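Local atomic coordinates of flagellar basal body protein (PDB entry 5NPY), a protein that probably serves as a building block of the flagellar hook of Helicobacter pylori, the curved segment that joins the basal body rod to the filament. Residues Leu372-Tyr377 with Tyr403-Lys408; Val193-Asn198 with Thr359-Tyr364; Asp449-His454 with Leu466-Gln471. One frame throughout, in Å; residues are numbered along the deposited sequence.

Contact 1: residues Leu372-Tyr377 with Tyr403-Lys408; sequences LLQSEY and YIVDPK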
ATOM      1  N   LEU A 372       2.590  13.136  -3.812  1.00 18.67           N
ATOM      2  CA  LEU A 372       3.449  12.194  -3.101  1.00 28.21           C
ATOM      3  C   LEU A 372       2.999  12.066  -1.644  1.00 21.60           C
ATOM      4  O   LEU A 372       3.157  13.003  -0.854  1.00 20.87           O
ATOM      5  CB  LEU A 372       4.906  12.639  -3.203  1.00 15.20           C
ATOM      6  CG  LEU A 372       5.552  12.681  -4.600  1.00 40.74           C
ATOM      7  CD1 LEU A 372       6.945  13.301  -4.479  1.00 33.71           C
ATOM      8  CD2 LEU A 372       5.642  11.296  -5.288  1.00 25.88           C
ATOM      9  N   LEU A 373       2.449  10.912  -1.284  1.00 21.59           N
ATOM     10  CA  LEU A 373       1.987  10.673   0.086  1.00 14.39           C
ATOM     11  C   LEU A 373       3.195  10.209   0.905  1.00 22.56           C
ATOM     12  O   LEU A 373       3.664   9.068   0.771  1.00 17.77           O
ATOM     13  CB  LEU A 373       0.831   9.674   0.094  1.00 16.12           C
ATOM     14  CG  LEU A 373       0.264   9.210   1.462  1.00 28.59           C
ATOM     15  CD1 LEU A 373       0.234  10.335   2.433  1.00 28.41           C
ATOM     16  CD2 LEU A 373      -1.126   8.642   1.371  1.00 13.94           C
ATOM     17  N   GLN A 374       3.730  11.105   1.738  1.00 17.83           N
ATOM     18  CA  GLN A 374       4.963  10.825   2.456  1.00 18.03           C
ATOM     19  C   GLN A 374       4.680  10.535   3.923  1.00 28.70           C
ATOM     20  O   GLN A 374       3.703  11.023   4.505  1.00 14.26           O
ATOM     21  CB  GLN A 374       5.962  11.967   2.325  1.00 24.03           C
ATOM     22  CG  GLN A 374       6.430  12.139   0.876  1.00 36.57           C
ATOM     23  CD  GLN A 374       7.596  13.083   0.701  1.00 30.33           C
ATOM     24  OE1 GLN A 374       8.098  13.666   1.658  1.00 32.83           O
ATOM     25  NE2 GLN A 374       8.033  13.239  -0.542  1.00 29.75           N
ATOM     26  N   SER A 375       5.528   9.679   4.494  1.00 16.56           N
ATOM     27  CA  SER A 375       5.463   9.292   5.895  1.00 22.05           C
ATOM     28  C   SER A 375       6.871   9.236   6.428  1.00 21.73           C
ATOM     29  O   SER A 375       7.738   8.629   5.800  1.00 21.40           O
ATOM     30  CB  SER A 375       4.815   7.923   6.106  1.00 24.13           C
ATOM     31  OG  SER A 375       3.421   7.990   5.968  1.00 17.27           O
ATOM     32  N   GLU A 376       7.080   9.836   7.592  1.00 21.91           N
ATOM     33  CA  GLU A 376       8.320   9.713   8.335  1.00 18.75           C
ATOM     34  C   GLU A 376       8.034   9.079   9.694  1.00 21.02           C
ATOM     35  O   GLU A 376       7.055   9.430  10.357  1.00 30.28           O
ATOM     36  CB  GLU A 376       8.950  11.069   8.511  1.00 17.67           C
ATOM     37  CG  GLU A 376       9.003  11.907   7.245  1.00 20.69           C
ATOM     38  CD  GLU A 376       9.802  13.164   7.500  1.00 25.35           C
ATOM     39  OE1 GLU A 376       9.217  14.259   7.543  1.00 28.86           O
ATOM     40  OE2 GLU A 376      11.017  13.035   7.753  1.00 30.52           O
ATOM     41  N   TYR A 377       8.909   8.167  10.112  1.00 28.83           N
ATOM     42  CA  TYR A 377       8.696   7.293  11.265  1.00 18.87           C
ATOM     43  C   TYR A 377       9.800   7.527  12.288  1.00 24.12           C
ATOM     44  O   TYR A 377      10.993   7.541  11.940  1.00 13.95           O
ATOM     45  CB  TYR A 377       8.688   5.808  10.834  1.00 15.69           C
ATOM     46  CG  TYR A 377       7.749   5.456   9.667  1.00 17.02           C
ATOM     47  CD1 TYR A 377       6.617   4.657   9.870  1.00 14.98           C
ATOM     48  CD2 TYR A 377       8.008   5.909   8.360  1.00 23.51           C
ATOM     49  CE1 TYR A 377       5.748   4.330   8.809  1.00 14.80           C
ATOM     50  CE2 TYR A 377       7.167   5.573   7.306  1.00 13.61           C
ATOM     51  CZ  TYR A 377       6.024   4.789   7.535  1.00 13.46           C
ATOM     52  OH  TYR A 377       5.162   4.462   6.494  1.00 13.43           O
ATOM     53  N   TYR A 403       1.912  13.356   5.425  1.00 29.45           N
ATOM     54  CA  TYR A 403       1.487  14.544   4.685  1.00 25.49           C
ATOM     55  C   TYR A 403       1.659  14.262   3.198  1.00 36.56           C
ATOM     56  O   TYR A 403       2.241  13.243   2.802  1.00 30.64           O
ATOM     57  CB  TYR A 403       2.286  15.784   5.105  1.00 15.83           C
ATOM     58  CG  TYR A 403       3.783  15.523   5.111  1.00 29.91           C
ATOM     59  CD1 TYR A 403       4.554  15.769   3.975  1.00 28.18           C
ATOM     60  CD2 TYR A 403       4.421  14.998   6.237  1.00 23.61           C
ATOM     61  CE1 TYR A 403       5.923  15.511   3.963  1.00 16.37           C
ATOM     62  CE2 TYR A 403       5.800  14.722   6.219  1.00 31.85           C
ATOM     63  CZ  TYR A 403       6.536  14.990   5.068  1.00 24.64           C
ATOM     64  OH  TYR A 403       7.879  14.745   5.015  1.00 25.86           O
ATOM     65  N   ILE A 404       1.156  15.190   2.379  1.00 41.56           N
ATOM     66  CA  ILE A 404       1.150  15.077   0.922  1.00 39.29           C
ATOM     67  C   ILE A 404       1.958  16.227   0.333  1.00 37.84           C
ATOM     68  O   ILE A 404       1.693  17.397   0.635  1.00 33.87           O
ATOM     69  CB  ILE A 404      -0.283  15.091   0.366  1.00 30.50           C
ATOM     70  CG1 ILE A 404      -1.064  13.893   0.889  1.00 29.98           C
ATOM     71  CG2 ILE A 404      -0.257  15.104  -1.154  1.00 19.48           C
ATOM     72  CD1 ILE A 404      -2.511  13.901   0.456  1.00 31.21           C
ATOM     73  N   VAL A 405       2.930  15.911  -0.517  1.00 33.23           N
ATOM     74  CA  VAL A 405       3.771  16.946  -1.103  1.00 38.87           C
ATOM     75  C   VAL A 405       3.497  17.018  -2.596  1.00 30.22           C
ATOM     76  O   VAL A 405       3.263  15.998  -3.253  1.00 35.20           O
ATOM     77  CB  VAL A 405       5.277  16.744  -0.810  1.00 40.87           C
ATOM     78  CG1 VAL A 405       5.490  15.725   0.284  1.00 30.84           C
ATOM     79  CG2 VAL A 405       6.071  16.408  -2.077  1.00 30.32           C
ATOM     80  N   ASP A 406       3.484  18.232  -3.114  1.00 39.24           N
ATOM     81  CA  ASP A 406       3.458  18.440  -4.550  1.00 34.07           C
ATOM     82  C   ASP A 406       4.852  18.162  -5.103  1.00 34.80           C
ATOM     83  O   ASP A 406       5.801  18.869  -4.740  1.00 24.51           O
ATOM     84  CB  ASP A 406       3.022  19.868  -4.863  1.00 36.72           C
ATOM     85  CG  ASP A 406       2.973  20.166  -6.357  1.00 42.75           C
ATOM     86  OD1 ASP A 406       3.009  19.225  -7.179  1.00 41.87           O
ATOM     87  OD2 ASP A 406       2.873  21.352  -6.709  1.00 51.35           O
ATOM     88  N   PRO A 407       5.030  17.140  -5.945  1.00 27.51           N
ATOM     89  CA  PRO A 407       6.365  16.900  -6.513  1.00 33.56           C
ATOM     90  C   PRO A 407       6.850  18.049  -7.365  1.00 37.82           C
ATOM     91  O   PRO A 407       8.059  18.174  -7.581  1.00 51.35           O
ATOM     92  CB  PRO A 407       6.173  15.627  -7.350  1.00 25.24           C
ATOM     93  CG  PRO A 407       4.735  15.667  -7.751  1.00 28.02           C
ATOM     94  CD  PRO A 407       3.997  16.317  -6.591  1.00 28.74           C
ATOM     95  N   LYS A 408       5.941  18.907  -7.834  1.00 42.17           N
ATOM     96  CA  LYS A 408       6.299  19.966  -8.773  1.00 42.63           C
ATOM     97  C   LYS A 408       6.998  21.132  -8.090  1.00 40.15           C
ATOM     98  O   LYS A 408       7.791  21.825  -8.736  1.00 40.47           O
ATOM     99  CB  LYS A 408       5.045  20.443  -9.525  1.00 36.95           C
ATOM    100  CG  LYS A 408       4.685  19.559 -10.744  1.00 45.68           C
ATOM    101  CD  LYS A 408       3.187  19.519 -11.026  1.00 55.88           C
ATOM    102  CE  LYS A 408       2.516  18.437 -10.182  1.00 67.51           C
ATOM    103  NZ  LYS A 408       2.085  17.278 -10.998  1.00 70.28           N
TER

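Contact 2: residues Val193-Asn198 with Thr359-Tyr364; sequences VGISVN and TEVDIY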
ATOM      1  N   VAL A 193      -5.592   4.573   0.596  1.00 31.23           N
ATOM      2  CA  VAL A 193      -4.216   4.093   0.477  1.00 24.19           C
ATOM      3  C   VAL A 193      -3.898   3.192   1.667  1.00 19.88           C
ATOM      4  O   VAL A 193      -4.060   3.604   2.827  1.00 30.30           O
ATOM      5  CB  VAL A 193      -3.222   5.260   0.394  1.00 22.90           C
ATOM      6  CG1 VAL A 193      -1.777   4.751   0.336  1.00 13.50           C
ATOM      7  CG2 VAL A 193      -3.564   6.158  -0.804  1.00 18.84           C
ATOM      8  N   GLY A 194      -3.462   1.969   1.379  1.00 20.15           N
ATOM      9  CA  GLY A 194      -2.994   1.028   2.389  1.00 27.97           C
ATOM     10  C   GLY A 194      -1.590   0.522   2.078  1.00 27.36           C
ATOM     11  O   GLY A 194      -1.358  -0.080   1.023  1.00 24.78           O
ATOM     12  N   ILE A 195      -0.631   0.773   2.956  1.00 20.92           N
ATOM     13  CA  ILE A 195       0.748   0.361   2.694  1.00 25.73           C
ATOM     14  C   ILE A 195       1.134  -0.762   3.649  1.00 22.64           C
ATOM     15  O   ILE A 195       0.674  -0.839   4.795  1.00 23.57           O
ATOM     16  CB  ILE A 195       1.776   1.512   2.795  1.00 27.00           C
ATOM     17  CG1 ILE A 195       1.809   2.095   4.208  1.00 13.19           C
ATOM     18  CG2 ILE A 195       1.512   2.559   1.710  1.00 17.88           C
ATOM     19  CD1 ILE A 195       2.943   3.076   4.461  1.00 16.13           C
ATOM     20  N   SER A 196       1.959  -1.661   3.145  1.00 18.29           N
ATOM     21  CA  SER A 196       2.659  -2.635   3.964  1.00 14.54           C
ATOM     22  C   SER A 196       4.116  -2.200   3.995  1.00 21.06           C
ATOM     23  O   SER A 196       4.738  -2.041   2.941  1.00 18.97           O
ATOM     24  CB  SER A 196       2.499  -4.058   3.423  1.00 22.10           C
ATOM     25  OG  SER A 196       2.520  -4.137   2.000  1.00 20.22           O
ATOM     26  N   VAL A 197       4.629  -1.964   5.199  1.00 18.46           N
ATOM     27  CA  VAL A 197       5.998  -1.524   5.438  1.00 13.25           C
ATOM     28  C   VAL A 197       6.558  -2.335   6.596  1.00 25.32           C
ATOM     29  O   VAL A 197       5.858  -2.621   7.578  1.00 21.35           O
ATOM     30  CB  VAL A 197       6.063  -0.006   5.746  1.00 17.58           C
ATOM     31  CG1 VAL A 197       5.188   0.373   6.964  1.00 14.39           C
ATOM     32  CG2 VAL A 197       7.456   0.433   5.980  1.00 13.30           C
ATOM     33  N   ASN A 198       7.813  -2.715   6.487  1.00 23.05           N
ATOM     34  CA  ASN A 198       8.507  -3.301   7.612  1.00 13.22           C
ATOM     35  C   ASN A 198       9.367  -2.210   8.215  1.00 18.11           C
ATOM     36  O   ASN A 198      10.003  -1.449   7.482  1.00 25.00           O
ATOM     37  CB  ASN A 198       9.342  -4.505   7.181  1.00 22.92           C
ATOM     38  CG  ASN A 198      10.023  -5.150   8.349  1.00 20.43           C
ATOM     39  OD1 ASN A 198       9.381  -5.902   9.088  1.00 20.16           O
ATOM     40  ND2 ASN A 198      11.321  -4.916   8.503  1.00 13.45           N
ATOM     41  N   THR A 359       8.616   6.602   3.989  1.00 20.69           N
ATOM     42  CA  THR A 359       8.005   5.926   2.851  1.00 18.09           C
ATOM     43  C   THR A 359       7.318   6.980   2.004  1.00 20.99           C
ATOM     44  O   THR A 359       7.154   8.125   2.425  1.00 18.90           O
ATOM     45  CB  THR A 359       6.996   4.855   3.284  1.00 23.53           C
ATOM     46  OG1 THR A 359       5.859   5.490   3.899  1.00 19.12           O
ATOM     47  CG2 THR A 359       7.670   3.858   4.268  1.00 13.63           C
ATOM     48  N   GLU A 360       6.914   6.588   0.802  1.00 25.65           N
ATOM     49  CA  GLU A 360       6.356   7.533  -0.159  1.00 27.17           C
ATOM     50  C   GLU A 360       5.576   6.745  -1.198  1.00 25.98           C
ATOM     51  O   GLU A 360       6.072   5.740  -1.708  1.00 26.82           O
ATOM     52  CB  GLU A 360       7.478   8.365  -0.796  1.00 29.40           C
ATOM     53  CG  GLU A 360       7.039   9.434  -1.785  1.00 44.06           C
ATOM     54  CD  GLU A 360       8.233  10.074  -2.521  1.00 39.54           C
ATOM     55  OE1 GLU A 360       8.863  11.002  -1.962  1.00 41.43           O
ATOM     56  OE2 GLU A 360       8.542   9.638  -3.657  1.00 35.25           O
ATOM     57  N   VAL A 361       4.346   7.176  -1.460  1.00 21.35           N
ATOM     58  CA  VAL A 361       3.409   6.522  -2.369  1.00 14.05           C
ATOM     59  C   VAL A 361       2.962   7.542  -3.416  1.00 32.29           C
ATOM     60  O   VAL A 361       2.683   8.703  -3.087  1.00 26.88           O
ATOM     61  CB  VAL A 361       2.187   5.973  -1.593  1.00 19.58           C
ATOM     62  CG1 VAL A 361       1.157   5.360  -2.523  1.00 21.11           C
ATOM     63  CG2 VAL A 361       2.634   4.955  -0.525  1.00 26.41           C
ATOM     64  N   ASP A 362       2.890   7.109  -4.674  1.00 23.77           N
ATOM     65  CA  ASP A 362       2.340   7.953  -5.723  1.00 30.74           C
ATOM     66  C   ASP A 362       0.825   7.991  -5.600  1.00 21.29           C
ATOM     67  O   ASP A 362       0.169   6.946  -5.591  1.00 23.77           O
ATOM     68  CB  ASP A 362       2.732   7.439  -7.111  1.00 30.37           C
ATOM     69  CG  ASP A 362       4.238   7.474  -7.361  1.00 37.65           C
ATOM     70  OD1 ASP A 362       4.726   6.645  -8.169  1.00 45.73           O
ATOM     71  OD2 ASP A 362       4.929   8.332  -6.780  1.00 29.79           O
ATOM     72  N   ILE A 363       0.264   9.193  -5.524  1.00 17.77           N
ATOM     73  CA  ILE A 363      -1.187   9.335  -5.520  1.00 21.01           C
ATOM     74  C   ILE A 363      -1.573  10.373  -6.561  1.00 28.57           C
ATOM     75  O   ILE A 363      -0.736  11.139  -7.049  1.00 25.04           O
ATOM     76  CB  ILE A 363      -1.748   9.704  -4.131  1.00 23.61           C
ATOM     77  CG1 ILE A 363      -1.291  11.108  -3.723  1.00 22.25           C
ATOM     78  CG2 ILE A 363      -1.333   8.633  -3.097  1.00 16.54           C
ATOM     79  CD1 ILE A 363      -2.012  11.667  -2.490  1.00 17.94           C
ATOM     80  N   TYR A 364      -2.866  10.373  -6.910  1.00 26.86           N
ATOM     81  CA  TYR A 364      -3.359  11.085  -8.077  1.00 28.25           C
ATOM     82  C   TYR A 364      -4.640  11.825  -7.745  1.00 32.00           C
ATOM     83  O   TYR A 364      -5.516  11.275  -7.074  1.00 29.86           O
ATOM     84  CB  TYR A 364      -3.602  10.117  -9.241  1.00 23.50           C
ATOM     85  CG  TYR A 364      -2.399   9.255  -9.503  1.00 23.50           C
ATOM     86  CD1 TYR A 364      -2.310   7.968  -8.979  1.00 27.87           C
ATOM     87  CD2 TYR A 364      -1.328   9.739 -10.244  1.00 33.63           C
ATOM     88  CE1 TYR A 364      -1.182   7.181  -9.200  1.00 28.66           C
ATOM     89  CE2 TYR A 364      -0.197   8.964 -10.469  1.00 35.89           C
ATOM     90  CZ  TYR A 364      -0.126   7.686  -9.941  1.00 36.36           C
ATOM     91  OH  TYR A 364       0.998   6.912 -10.169  1.00 43.26           O
TER

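Contact 3: residues Asp449-His454 with Leu466-Gln471; sequences DKSENH and LLEASQ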
ATOM      1  N   ASP A 449      -1.024  -0.189   7.962  1.00 23.46           N
ATOM      2  CA  ASP A 449      -0.814  -1.458   8.642  1.00 26.57           C
ATOM      3  C   ASP A 449      -0.886  -2.670   7.739  1.00 13.81           C
ATOM      4  O   ASP A 449      -0.516  -3.755   8.184  1.00 20.05           O
ATOM      5  CB  ASP A 449      -1.818  -1.636   9.801  1.00 25.29           C
ATOM      6  CG  ASP A 449      -3.256  -1.718   9.330  1.00 26.65           C
ATOM      7  OD1 ASP A 449      -4.025  -2.486   9.942  1.00 27.68           O
ATOM      8  OD2 ASP A 449      -3.611  -1.012   8.353  1.00 14.72           O
ATOM      9  N   LYS A 450      -1.367  -2.519   6.510  1.00 24.20           N
ATOM     10  CA  LYS A 450      -1.370  -3.583   5.514  1.00 15.23           C
ATOM     11  C   LYS A 450      -1.827  -2.987   4.191  1.00 28.00           C
ATOM     12  O   LYS A 450      -2.479  -1.935   4.151  1.00 19.09           O
ATOM     13  CB  LYS A 450      -2.289  -4.744   5.898  1.00 19.65           C
ATOM     14  CG  LYS A 450      -3.802  -4.398   5.784  1.00 20.32           C
ATOM     15  CD  LYS A 450      -4.664  -5.580   6.272  1.00 28.69           C
ATOM     16  CE  LYS A 450      -6.155  -5.287   6.157  1.00 30.40           C
ATOM     17  NZ  LYS A 450      -6.601  -4.269   7.150  1.00 28.88           N
ATOM     18  N   SER A 451      -1.497  -3.706   3.119  1.00 20.52           N
ATOM     19  CA  SER A 451      -1.954  -3.490   1.754  1.00 14.91           C
ATOM     20  C   SER A 451      -2.751  -4.721   1.329  1.00 12.98           C
ATOM     21  O   SER A 451      -3.083  -5.581   2.153  1.00 42.58           O
ATOM     22  CB  SER A 451      -0.758  -3.258   0.819  1.00 17.28           C
ATOM     23  OG  SER A 451       0.077  -4.411   0.810  1.00 13.21           O
ATOM     24  N   GLU A 452      -3.024  -4.824   0.025  1.00 19.15           N
ATOM     25  CA  GLU A 452      -3.767  -5.972  -0.497  1.00 31.32           C
ATOM     26  C   GLU A 452      -3.083  -7.302  -0.179  1.00 32.05           C
ATOM     27  O   GLU A 452      -3.748  -8.276   0.195  1.00 32.14           O
ATOM     28  CB  GLU A 452      -3.959  -5.838  -2.010  1.00 40.09           C
ATOM     29  CG  GLU A 452      -4.905  -6.871  -2.611  1.00 43.07           C
ATOM     30  CD  GLU A 452      -5.069  -6.703  -4.107  1.00 55.59           C
ATOM     31  OE1 GLU A 452      -5.151  -7.726  -4.823  1.00 65.21           O
ATOM     32  OE2 GLU A 452      -5.103  -5.542  -4.569  1.00 57.67           O
ATOM     33  N   ASN A 453      -1.764  -7.386  -0.338  1.00 28.37           N
ATOM     34  CA  ASN A 453      -1.121  -8.690  -0.278  1.00 29.05           C
ATOM     35  C   ASN A 453      -0.088  -8.855   0.831  1.00 30.75           C
ATOM     36  O   ASN A 453       0.415  -9.967   1.007  1.00 35.31           O
ATOM     37  CB  ASN A 453      -0.476  -9.010  -1.631  1.00 21.76           C
ATOM     38  CG  ASN A 453      -1.442  -8.830  -2.780  1.00 25.56           C
ATOM     39  OD1 ASN A 453      -2.423  -9.551  -2.882  1.00 28.80           O
ATOM     40  ND2 ASN A 453      -1.169  -7.863  -3.650  1.00 22.95           N
ATOM     41  N   HIS A 454       0.241  -7.803   1.581  1.00 28.00           N
ATOM     42  CA  HIS A 454       1.210  -7.900   2.668  1.00 21.30           C
ATOM     43  C   HIS A 454       0.726  -7.074   3.854  1.00 21.48           C
ATOM     44  O   HIS A 454      -0.052  -6.126   3.692  1.00 23.45           O
ATOM     45  CB  HIS A 454       2.622  -7.413   2.238  1.00 13.08           C
ATOM     46  CG  HIS A 454       3.109  -8.042   0.972  1.00 17.35           C
ATOM     47  ND1 HIS A 454       3.929  -9.148   0.960  1.00 31.14           N
ATOM     48  CD2 HIS A 454       2.858  -7.752  -0.325  1.00 29.94           C
ATOM     49  CE1 HIS A 454       4.177  -9.502  -0.286  1.00 24.84           C
ATOM     50  NE2 HIS A 454       3.540  -8.673  -1.087  1.00 24.44           N
ATOM     51  N   LEU A 466       9.478  -0.653   2.234  1.00 21.77           N
ATOM     52  CA  LEU A 466       8.095  -0.605   1.784  1.00 26.15           C
ATOM     53  C   LEU A 466       7.780  -1.840   0.940  1.00 22.40           C
ATOM     54  O   LEU A 466       8.355  -2.041  -0.134  1.00 29.57           O
ATOM     55  CB  LEU A 466       7.815   0.679   1.013  1.00 27.16           C
ATOM     56  CG  LEU A 466       6.372   0.710   0.501  1.00 32.97           C
ATOM     57  CD1 LEU A 466       5.402   1.048   1.660  1.00 13.40           C
ATOM     58  CD2 LEU A 466       6.263   1.758  -0.587  1.00 23.36           C
ATOM     59  N   LEU A 467       6.872  -2.668   1.445  1.00 19.60           N
ATOM     60  CA  LEU A 467       6.507  -3.924   0.804  1.00 17.17           C
ATOM     61  C   LEU A 467       5.547  -3.718  -0.361  1.00 28.18           C
ATOM     62  O   LEU A 467       5.785  -4.221  -1.467  1.00 25.86           O
ATOM     63  CB  LEU A 467       5.858  -4.855   1.824  1.00 16.89           C
ATOM     64  CG  LEU A 467       6.647  -4.922   3.121  1.00 19.44           C
ATOM     65  CD1 LEU A 467       5.999  -5.964   3.998  1.00 13.17           C
ATOM     66  CD2 LEU A 467       8.117  -5.334   2.789  1.00 18.64           C
ATOM     67  N   GLU A 468       4.447  -2.998  -0.128  1.00 23.67           N
ATOM     68  CA  GLU A 468       3.415  -2.819  -1.142  1.00 19.28           C
ATOM     69  C   GLU A 468       2.591  -1.581  -0.812  1.00 25.09           C
ATOM     70  O   GLU A 468       2.354  -1.296   0.360  1.00 22.29           O
ATOM     71  CB  GLU A 468       2.501  -4.044  -1.214  1.00 19.26           C
ATOM     72  CG  GLU A 468       1.468  -4.028  -2.330  1.00 21.43           C
ATOM     73  CD  GLU A 468       0.559  -5.236  -2.273  1.00 16.33           C
ATOM     74  OE1 GLU A 468       0.133  -5.582  -1.159  1.00 29.23           O
ATOM     75  OE2 GLU A 468       0.284  -5.844  -3.333  1.00 25.09           O
ATOM     76  N   ALA A 469       2.174  -0.847  -1.849  1.00 26.39           N
ATOM     77  CA  ALA A 469       1.224   0.257  -1.718  1.00 26.18           C
ATOM     78  C   ALA A 469      -0.003  -0.049  -2.568  1.00 22.55           C
ATOM     79  O   ALA A 469       0.094  -0.162  -3.792  1.00 26.11           O
ATOM     80  CB  ALA A 469       1.839   1.597  -2.132  1.00 18.87           C
ATOM     81  N   SER A 470      -1.138  -0.212  -1.910  1.00 20.83           N
ATOM     82  CA  SER A 470      -2.423  -0.463  -2.537  1.00 27.93           C
ATOM     83  C   SER A 470      -3.260   0.813  -2.465  1.00 32.10           C
ATOM     84  O   SER A 470      -3.236   1.536  -1.463  1.00 26.70           O
ATOM     85  CB  SER A 470      -3.153  -1.625  -1.847  1.00 22.96           C
ATOM     86  OG  SER A 470      -2.394  -2.832  -1.892  1.00 29.19           O
ATOM     87  N   GLN A 471      -4.003   1.084  -3.527  1.00 33.22           N
ATOM     88  CA  GLN A 471      -4.570   2.410  -3.683  1.00 37.33           C
ATOM     89  C   GLN A 471      -5.474   2.426  -4.906  1.00 47.21           C
ATOM     90  O   GLN A 471      -5.174   1.787  -5.916  1.00 39.79           O
ATOM     91  CB  GLN A 471      -3.466   3.447  -3.834  1.00 37.59           C
ATOM     92  CG  GLN A 471      -3.957   4.776  -4.164  1.00 55.13           C
ATOM     93  CD  GLN A 471      -2.984   5.552  -4.936  1.00 45.54           C
ATOM     94  OE1 GLN A 471      -3.207   6.626  -5.301  1.00 54.87           O
ATOM     95  NE2 GLN A 471      -1.892   5.025  -5.204  1.00 33.52           N
TER
HETATM   96  O   HOH W   1      -2.453  -3.495  -4.503  1.00 31.53           O

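Contact 1: residues Leu372-Tyr377 with Tyr403-Lys408
L372, L373 and Q374 pair with V405, I404 and Y403 as neighbouring antiparallel strands. L372 with V405 and Q374 with Y403 are hydrogen-bonded pairs, each with two backbone bonds, whereas L373 and I404 form the non-hydrogen-bonded pair between them. The bond from Q374 N to Y403 O is short, at 2.8 Å, and a CA-H...O contact from I404 to L372 O supplements the ladder.

On the face that carries L372, Q374, Y403 and V405, the tight part is at the buried V405. The side chain of Q374, extended beyond CG, crosses V405 at about a right angle and sets CD 3.4 Å from V405 CG1. Toward the outer ends of this face the contact is more open. At one end V405 CG2 is 4.0 Å from L372 CD1, and the same methyl of the partly exposed leucine continues onto P407 CB at 3.8 Å. At the other, Y403 has CG set between its backbone N and carbonyl carbon (chi1 49°), which swings the phenol back across the neighbouring strand, with Q374 O over one ring face. Its OH then donates to E376 OE1 at 2.9 Å. The acid lies at the edge of the ring, near its plane, but the two flat groups are 79° apart, and the hydroxyl meets OE1 from above the carboxylate plane. E376 OE2 is occupied too, by the hydroxyl of Y356. Both residues of this polar pair are partly exposed.

L373 and I404 make the buried inner face: L373 CD1 touches I404 CG1 at 4.1 Å, and L373 also packs on V193 of strand 192-198. One face is thus partly open to solvent and the other lies against a second sheet, consistent with a beta sandwich.

Contact 2: residues Val193-Asn198 with Thr359-Tyr364
V193, I195 and V197 face T359, V361 and I363 from two strands that run roughly antiparallel, 149° between their directions, with axes 9.5 Å apart at closest approach; this is the spacing of sheets packed face to face, and side chains alone fill the gap. The closest meeting is between I195 and V361, whose CG2 methyls approach to 3.5 Å, tighter than usual van der Waals contact. V193 reaches V361 tip to tip through its CG1, at 4.1 Å. With that branch anti to the backbone N (chi1 177°), its CG2 is directed instead to I363 CG2, 4.0 Å away and crossing at about a right angle. At the other end T359 divides its two branches: CG2 lies 3.8 Å from V197 CG2, while OG1 is next to I195 CD1 at 3.8 Å. That buried hydroxyl is hydrogen-bonded to the OH of Y377, so the apolar layer does not leave it without a partner.

Around the pair, L444 of strand 442-447 packs on V193 and I363, Y446 on V193 and I195, and Q471 of strand 465-471 touches V193 and I363. Strand 370-381, next to 346-364 in its sheet, adds Y377 against I195.

Contact 3: residues Asp449-His454 with Leu466-Gln471
E468 meets N453 and S470 meets E452 where a loop folds over edge strand 465-471, at a classic beta bulge, where two residues, L467 and E468, sit across from the single residue S196 of the adjoining strand. The carboxylate of E468 is the centre of the contact. N453 ND2 bonds to OE2 through the syn lone pair of that oxygen, with the acceptor tilted only 16° from the amide plane; the modelled 2.5 Å is shorter than usual and is no sign of unusual strength, since this carboxylate is imprecisely placed. N453 N bonds to OE1 at 2.7 Å, although the place of OE1 is less sure because it lies implausibly close to S451 OG. As modelled, side chain and backbone of N453 each take one oxygen. H454 turns a ring edge to the carboxylate, whose CD lies in the ring plane, and the two flat groups stand 74° apart; nearer the backbone, H454 CB lies 4.1 Å from L467 CD1. At the other end of the contact, E452 N donates an almost straight bond to S470 OG, 2.8 Å long with 171° at the hydrogen.

In the next shell, E468 is delivered by an extended chain whose CG lies opposite its own backbone N, which carries the carboxylate out from the strand to the loop. Within the loop, S451 N bonds to H454 O (2.9 Å), closing the turn that presents E452 and N453. In the model S451 OG, though less surely placed, is also hydrogen-bonded to S196 OG of strand 192-198, and S196 OG in turn is bonded to E468 O. A water lies 2.7 Å from S470 OG and makes a weak bond to E452 OE2, at 3.3 Å.

How the contacts relate
Contact 2 lies between the other two and joins the two sheets to which they belong. Towards contact 1, with centres 10 Å apart, strand 346-364 pairs with strand 370-381, through probable hydrogen bonds from L373 N to V361 O and from T359 N to S375 O, each 2.9 Å. Towards contact 3, with centres 7 Å apart, strand 192-198 pairs with strand 465-471, where S196 O lies 2.7 Å from L467 N. Contacts 1 and 3 do not touch; their nearest atoms are about 6 Å apart and their centres 17 Å. The bound tris-hydroxymethyl-methyl-ammonium is about 14 Å from the side chain of E376 in contact 1.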